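Local coordinates for lipoprotein (Colwellia psychrerythraea, PDB 3O0Y), which is of unknown function but is a putative bacterial lipoprotein of the DUF885 family, whose peptidase-like clan suggests a zinc-metalloprotease-related fold, at residues Leu36-Ser41 / Pro458-Ile463; Leu42-Ala47 / Lys58-Val63. One frame throughout, in Å; residues are numbered along the deposited sequence.

Contact 1 (Leu36-Ser41 / Pro458-Ile463); sequences LQAKQS and PFLRRI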
loop_
_atom_site.group_PDB
_atom_site.type_symbol
_atom_site.label_atom_id
_atom_site.label_comp_id
_atom_site.label_asym_id
_atom_site.label_seq_id
_atom_site.Cartn_x
_atom_site.Cartn_y
_atom_site.Cartn_z
ATOM N N LEU A 36 16.525 -13.466 -11.194
ATOM C CA LEU A 36 16.722 -12.402 -12.175
ATOM C C LEU A 36 15.677 -12.372 -13.252
ATOM O O LEU A 36 15.147 -11.296 -13.638
ATOM C CB LEU A 36 18.112 -12.514 -12.786
ATOM C CG LEU A 36 18.521 -11.277 -13.634
ATOM C CD1 LEU A 36 18.658 -9.948 -12.760
ATOM C CD2 LEU A 36 19.871 -11.586 -14.345
ATOM N N GLN A 37 15.346 -13.559 -13.771
ATOM C CA GLN A 37 14.344 -13.650 -14.791
ATOM C C GLN A 37 12.963 -13.143 -14.299
ATOM O O GLN A 37 12.229 -12.476 -15.022
ATOM C CB GLN A 37 14.228 -15.079 -15.259
ATOM C CG GLN A 37 13.214 -15.228 -16.390
ATOM C CD GLN A 37 12.914 -16.721 -16.727
ATOM O OE1 GLN A 37 13.619 -17.644 -16.269
ATOM N NE2 GLN A 37 11.813 -16.950 -17.469
ATOM N N ALA A 38 12.595 -13.522 -13.084
ATOM C CA ALA A 38 11.398 -12.979 -12.431
ATOM C C ALA A 38 11.399 -11.453 -12.324
ATOM O O ALA A 38 10.425 -10.809 -12.708
ATOM C CB ALA A 38 11.148 -13.621 -11.020
ATOM N N LYS A 39 12.485 -10.906 -11.789
ATOM C CA LYS A 39 12.590 -9.459 -11.734
ATOM C C LYS A 39 12.388 -8.799 -13.111
ATOM O O LYS A 39 11.584 -7.876 -13.243
ATOM C CB LYS A 39 13.959 -9.130 -11.193
ATOM C CG LYS A 39 14.258 -7.644 -11.306
ATOM C CD LYS A 39 15.655 -7.413 -10.819
ATOM C CE LYS A 39 16.617 -6.991 -11.746
ATOM N NZ LYS A 39 17.839 -6.272 -11.095
ATOM N N GLN A 40 13.124 -9.267 -14.122
ATOM C CA GLN A 40 13.178 -8.589 -15.421
ATOM C C GLN A 40 11.857 -8.754 -16.174
ATOM O O GLN A 40 11.356 -7.802 -16.789
ATOM C CB GLN A 40 14.405 -9.052 -16.222
ATOM C CG GLN A 40 15.703 -8.658 -15.510
ATOM C CD GLN A 40 16.947 -8.813 -16.324
ATOM O OE1 GLN A 40 17.055 -9.704 -17.163
ATOM N NE2 GLN A 40 17.938 -7.981 -16.023
ATOM N N SER A 41 11.256 -9.903 -16.051
ATOM C CA SER A 41 10.016 -10.166 -16.754
ATOM C C SER A 41 8.844 -9.381 -16.144
ATOM O O SER A 41 7.996 -8.866 -16.887
ATOM C CB SER A 41 9.664 -11.630 -16.753
ATOM O OG SER A 41 10.514 -12.287 -17.655
ATOM N N PRO A 458 18.395 -11.168 -3.441
ATOM C CA PRO A 458 17.786 -11.049 -4.758
ATOM C C PRO A 458 16.884 -9.851 -4.820
ATOM O O PRO A 458 16.216 -9.526 -3.821
ATOM C CB PRO A 458 16.957 -12.346 -4.919
ATOM C CG PRO A 458 17.164 -13.130 -3.768
ATOM C CD PRO A 458 18.065 -12.422 -2.780
ATOM N N PHE A 459 16.839 -9.168 -5.961
ATOM C CA PHE A 459 16.202 -7.861 -6.006
ATOM C C PHE A 459 14.758 -7.874 -5.579
ATOM O O PHE A 459 14.342 -7.031 -4.779
ATOM C CB PHE A 459 16.259 -7.186 -7.361
ATOM C CG PHE A 459 15.713 -5.814 -7.343
ATOM C CD1 PHE A 459 16.462 -4.755 -6.937
ATOM C CD2 PHE A 459 14.427 -5.603 -7.774
ATOM C CE1 PHE A 459 15.890 -3.456 -6.942
ATOM C CE2 PHE A 459 13.855 -4.362 -7.747
ATOM C CZ PHE A 459 14.588 -3.291 -7.309
ATOM N N LEU A 460 13.976 -8.862 -5.982
ATOM C CA LEU A 460 12.583 -8.806 -5.581
ATOM C C LEU A 460 12.386 -8.952 -4.060
ATOM O O LEU A 460 11.397 -8.445 -3.501
ATOM C CB LEU A 460 11.796 -9.908 -6.295
ATOM C CG LEU A 460 11.472 -9.646 -7.777
ATOM C CD1 LEU A 460 10.605 -10.829 -8.374
ATOM C CD2 LEU A 460 10.784 -8.305 -8.023
ATOM N N ARG A 461 13.370 -9.546 -3.393
ATOM C CA ARG A 461 13.369 -9.583 -1.946
ATOM C C ARG A 461 13.615 -8.252 -1.281
ATOM O O ARG A 461 13.156 -8.046 -0.145
ATOM C CB ARG A 461 14.358 -10.583 -1.360
ATOM C CG ARG A 461 13.779 -12.029 -1.463
ATOM C CD ARG A 461 14.464 -12.916 -0.424
ATOM N NE ARG A 461 14.233 -12.512 0.973
ATOM C CZ ARG A 461 14.784 -13.072 2.029
ATOM N NH1 ARG A 461 15.662 -14.087 1.942
ATOM N NH2 ARG A 461 14.498 -12.611 3.237
ATOM N N ARG A 462 14.272 -7.340 -1.973
ATOM C CA ARG A 462 14.505 -6.028 -1.437
ATOM C C ARG A 462 13.271 -5.099 -1.437
ATOM O O ARG A 462 13.218 -4.133 -0.685
ATOM C CB ARG A 462 15.688 -5.319 -2.114
ATOM C CG ARG A 462 16.951 -6.085 -1.965
ATOM C CD ARG A 462 18.023 -5.628 -2.848
ATOM N NE ARG A 462 18.413 -4.267 -2.527
ATOM C CZ ARG A 462 19.230 -3.522 -3.285
ATOM N NH1 ARG A 462 19.786 -4.037 -4.379
ATOM N NH2 ARG A 462 19.582 -2.308 -2.908
ATOM N N ILE A 463 12.292 -5.408 -2.261
ATOM C CA ILE A 463 11.038 -4.647 -2.385
ATOM C C ILE A 463 9.787 -5.503 -2.165
ATOM O O ILE A 463 8.675 -5.122 -2.579
ATOM C CB ILE A 463 10.925 -4.019 -3.771
ATOM C CG1 ILE A 463 11.070 -5.063 -4.876
ATOM C CG2 ILE A 463 12.087 -2.988 -3.968
ATOM C CD1 ILE A 463 10.423 -4.609 -6.273
#
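Helix 27-44 meets the short, weakly bonded turn of helix 459-462 through Lys-39 and Leu-460, whose CA atoms lie 6.2 Å apart, and no hydrogen bond joins the two backbones. Lys-39 gives the larger share from its helix, through its hydrocarbon part. CG anti to the backbone N (chi1 171°), with chi2 also extended, carries CD to 3.5 Å from CB of Phe-459 and 3.7 Å from CD2 of the same residue; the bend at chi3 only turns CE and NZ. The two side chains cross at about a right angle, and the lysine methylene reaches the ring obliquely near its root. Beside this contact, Leu-460 rests its CD1 methyl against Ala-38 CB and the backbone N of Lys-39, each 3.9 Å away. With only an alanine methyl in place of Lys-39, this side of Phe-459 CB and CD2 would probably lose its packing against the CG-CD methylenes, leaving a gap. Met-109 and Thr-113 of helix 100-117 close in on Leu-460 and Ala-38 respectively. This is apolar helix-to-helix packing within a mainly helical fold, joining the first modelled helix, 27-44, to a short helical turn more than 400 residues later.

Contact 2 (Leu42-Ala47 / Lys58-Val63); sequences LFKQRA and KDIGQV
Phe-43 and Lys-44, in the last turn of helix 27-44, pack against Ile-60 in the last turn of helix 57-60 and Gln-62 just beyond it, a local contact between two helix ends with the short helix 47-53 between them in the chain. The two branches of Ile-60 serve different partners: CG2, anti to the backbone N, rests 3.7 Å from Lys-44 CG, and CD1, at the end of the CG1 branch (chi1 -56°, chi2 -51°), comes to 3.4 Å from CB of Phe-43, obliquely to the ring. The ring of Phe-43 leads off toward Ser-49, Ala-50 and Tyr-53 of helix 47-53. Lys-44 instead runs antiparallel alongside Ile-60. After Gly-61, with its positive phi, the chain turns out of the helix. Gln-62 then sets CG in the cramped place flanked by its own N and C (chi1 70°), and from there its extended chain reaches across the lysine, nearly perpendicular to it. No hydrogen bond forms between these two side chains: the amide NE2 of Gln-62 simply lies against the methylenes of Lys-44, 3.2 Å from CD and 3.3 Å from CE.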
loop_
_atom_site.group_PDB
_atom_site.type_symbol
_atom_site.label_atom_id
_atom_site.label_comp_id
_atom_site.label_asym_id
_atom_site.label_seq_id
_atom_site.Cartn_x
_atom_site.Cartn_y
_atom_site.Cartn_z
ATOM N N LEU A 42 8.778 -9.334 -14.828
ATOM C CA LEU A 42 7.693 -8.601 -14.172
ATOM C C LEU A 42 7.830 -7.135 -14.552
ATOM O O LEU A 42 6.840 -6.511 -14.978
ATOM C CB LEU A 42 7.787 -8.753 -12.653
ATOM C CG LEU A 42 6.723 -8.022 -11.850
ATOM C CD1 LEU A 42 5.274 -8.405 -12.245
ATOM C CD2 LEU A 42 7.041 -8.156 -10.322
ATOM N N PHE A 43 9.021 -6.581 -14.337
ATOM C CA PHE A 43 9.181 -5.148 -14.568
ATOM C C PHE A 43 9.117 -4.698 -16.045
ATOM O O PHE A 43 8.678 -3.584 -16.306
ATOM C CB PHE A 43 10.420 -4.627 -13.919
ATOM C CG PHE A 43 10.276 -4.429 -12.464
ATOM C CD1 PHE A 43 10.945 -5.232 -11.563
ATOM C CD2 PHE A 43 9.427 -3.431 -11.985
ATOM C CE1 PHE A 43 10.798 -5.019 -10.190
ATOM C CE2 PHE A 43 9.336 -3.171 -10.658
ATOM C CZ PHE A 43 10.005 -3.976 -9.742
ATOM N N LYS A 44 9.539 -5.533 -16.983
ATOM C CA LYS A 44 9.301 -5.210 -18.398
ATOM C C LYS A 44 7.826 -5.029 -18.707
ATOM O O LYS A 44 7.464 -4.248 -19.574
ATOM C CB LYS A 44 9.786 -6.339 -19.323
ATOM C CG LYS A 44 11.244 -6.578 -19.479
ATOM C CD LYS A 44 11.380 -8.019 -20.216
ATOM C CE LYS A 44 12.746 -8.760 -19.982
ATOM N NZ LYS A 44 12.693 -10.298 -19.864
ATOM N N GLN A 45 6.984 -5.810 -18.058
ATOM C CA GLN A 45 5.542 -5.764 -18.247
ATOM C C GLN A 45 4.818 -4.808 -17.299
ATOM O O GLN A 45 3.594 -4.649 -17.341
ATOM C CB GLN A 45 4.996 -7.168 -18.131
ATOM C CG GLN A 45 5.586 -8.035 -19.217
ATOM C CD GLN A 45 5.126 -9.436 -19.179
ATOM O OE1 GLN A 45 5.911 -10.340 -18.824
ATOM N NE2 GLN A 45 3.896 -9.665 -19.564
ATOM N N ARG A 46 5.594 -4.223 -16.374
ATOM C CA ARG A 46 5.083 -3.261 -15.409
ATOM C C ARG A 46 6.046 -2.095 -15.366
ATOM O O ARG A 46 6.629 -1.745 -14.310
ATOM C CB ARG A 46 4.910 -3.889 -14.011
ATOM C CG ARG A 46 3.841 -4.922 -13.958
ATOM C CD ARG A 46 2.461 -4.324 -14.049
ATOM N NE ARG A 46 1.381 -5.281 -13.883
ATOM C CZ ARG A 46 0.787 -5.925 -14.893
ATOM N NH1 ARG A 46 1.232 -5.820 -16.143
ATOM N NH2 ARG A 46 -0.247 -6.723 -14.655
ATOM N N ALA A 47 6.211 -1.461 -16.541
ATOM C CA ALA A 47 7.280 -0.444 -16.706
ATOM C C ALA A 47 7.060 0.799 -15.825
ATOM O O ALA A 47 8.023 1.442 -15.405
ATOM C CB ALA A 47 7.436 -0.042 -18.181
ATOM N N LYS A 58 20.153 -1.140 -16.843
ATOM C CA LYS A 58 21.078 -1.921 -15.956
ATOM C C LYS A 58 20.317 -2.930 -15.079
ATOM O O LYS A 58 20.786 -4.050 -14.820
ATOM C CB LYS A 58 21.925 -0.987 -15.062
ATOM C CG LYS A 58 21.235 -0.519 -13.752
ATOM C CD LYS A 58 21.966 0.672 -13.025
ATOM C CE LYS A 58 21.339 0.978 -11.607
ATOM N NZ LYS A 58 19.864 1.421 -11.569
ATOM N N ASP A 59 19.105 -2.565 -14.672
ATOM C CA ASP A 59 18.274 -3.412 -13.776
ATOM C C ASP A 59 17.409 -4.424 -14.538
ATOM O O ASP A 59 17.229 -5.551 -14.088
ATOM C CB ASP A 59 17.376 -2.504 -12.914
ATOM C CG ASP A 59 18.157 -1.418 -12.198
ATOM O OD1 ASP A 59 18.952 -1.768 -11.292
ATOM O OD2 ASP A 59 17.977 -0.203 -12.500
ATOM N N ILE A 60 16.851 -4.022 -15.679
ATOM C CA ILE A 60 15.791 -4.730 -16.377
ATOM C C ILE A 60 16.299 -5.523 -17.582
ATOM O O ILE A 60 15.645 -6.471 -18.013
ATOM C CB ILE A 60 14.680 -3.758 -16.819
ATOM C CG1 ILE A 60 14.113 -2.975 -15.616
ATOM C CG2 ILE A 60 13.497 -4.481 -17.508
ATOM C CD1 ILE A 60 13.711 -3.854 -14.454
ATOM N N GLY A 61 17.454 -5.122 -18.133
ATOM C CA GLY A 61 18.037 -5.746 -19.314
ATOM C C GLY A 61 17.550 -5.108 -20.610
ATOM O O GLY A 61 17.897 -5.531 -21.711
ATOM N N GLN A 62 16.735 -4.068 -20.500
ATOM C CA GLN A 62 16.311 -3.321 -21.670
ATOM C C GLN A 62 15.748 -1.970 -21.207
ATOM O O GLN A 62 15.389 -1.805 -20.061
ATOM C CB GLN A 62 15.255 -4.083 -22.478
ATOM C CG GLN A 62 13.904 -4.191 -21.797
ATOM C CD GLN A 62 12.994 -5.207 -22.476
ATOM O OE1 GLN A 62 12.041 -4.840 -23.139
ATOM N NE2 GLN A 62 13.298 -6.512 -22.293
ATOM N N VAL A 63 15.634 -1.024 -22.129
ATOM C CA VAL A 63 15.161 0.340 -21.771
ATOM C C VAL A 63 13.662 0.260 -21.645
ATOM O O VAL A 63 12.980 -0.304 -22.515
ATOM C CB VAL A 63 15.524 1.363 -22.864
ATOM C CG1 VAL A 63 14.912 2.750 -22.547
ATOM C CG2 VAL A 63 17.036 1.471 -22.973
#

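Contacts 1 and 2 use successive parts of helix 27-44, and their centres are about 10 Å apart on the same side of the chain's centre. Along the sequence contact 2 is nested inside the long loop that contact 1 closes: 58-63 comes 11 residues after 42-47, whereas 458-463 arrives 417 residues after 36-41. They also touch directly. Gln-40 NE2 probably donates a hydrogen bond to Asp-59 O, at 3.2 Å, and Ile-463 CD1 packs 3.6 Å from Phe-43 CZ. Helix 27-44 is thus the element common to both contacts, with Phe-43 reaching helix 459-462 as well as Ile-60, so that chain neighbours and a distant segment gather on one helix.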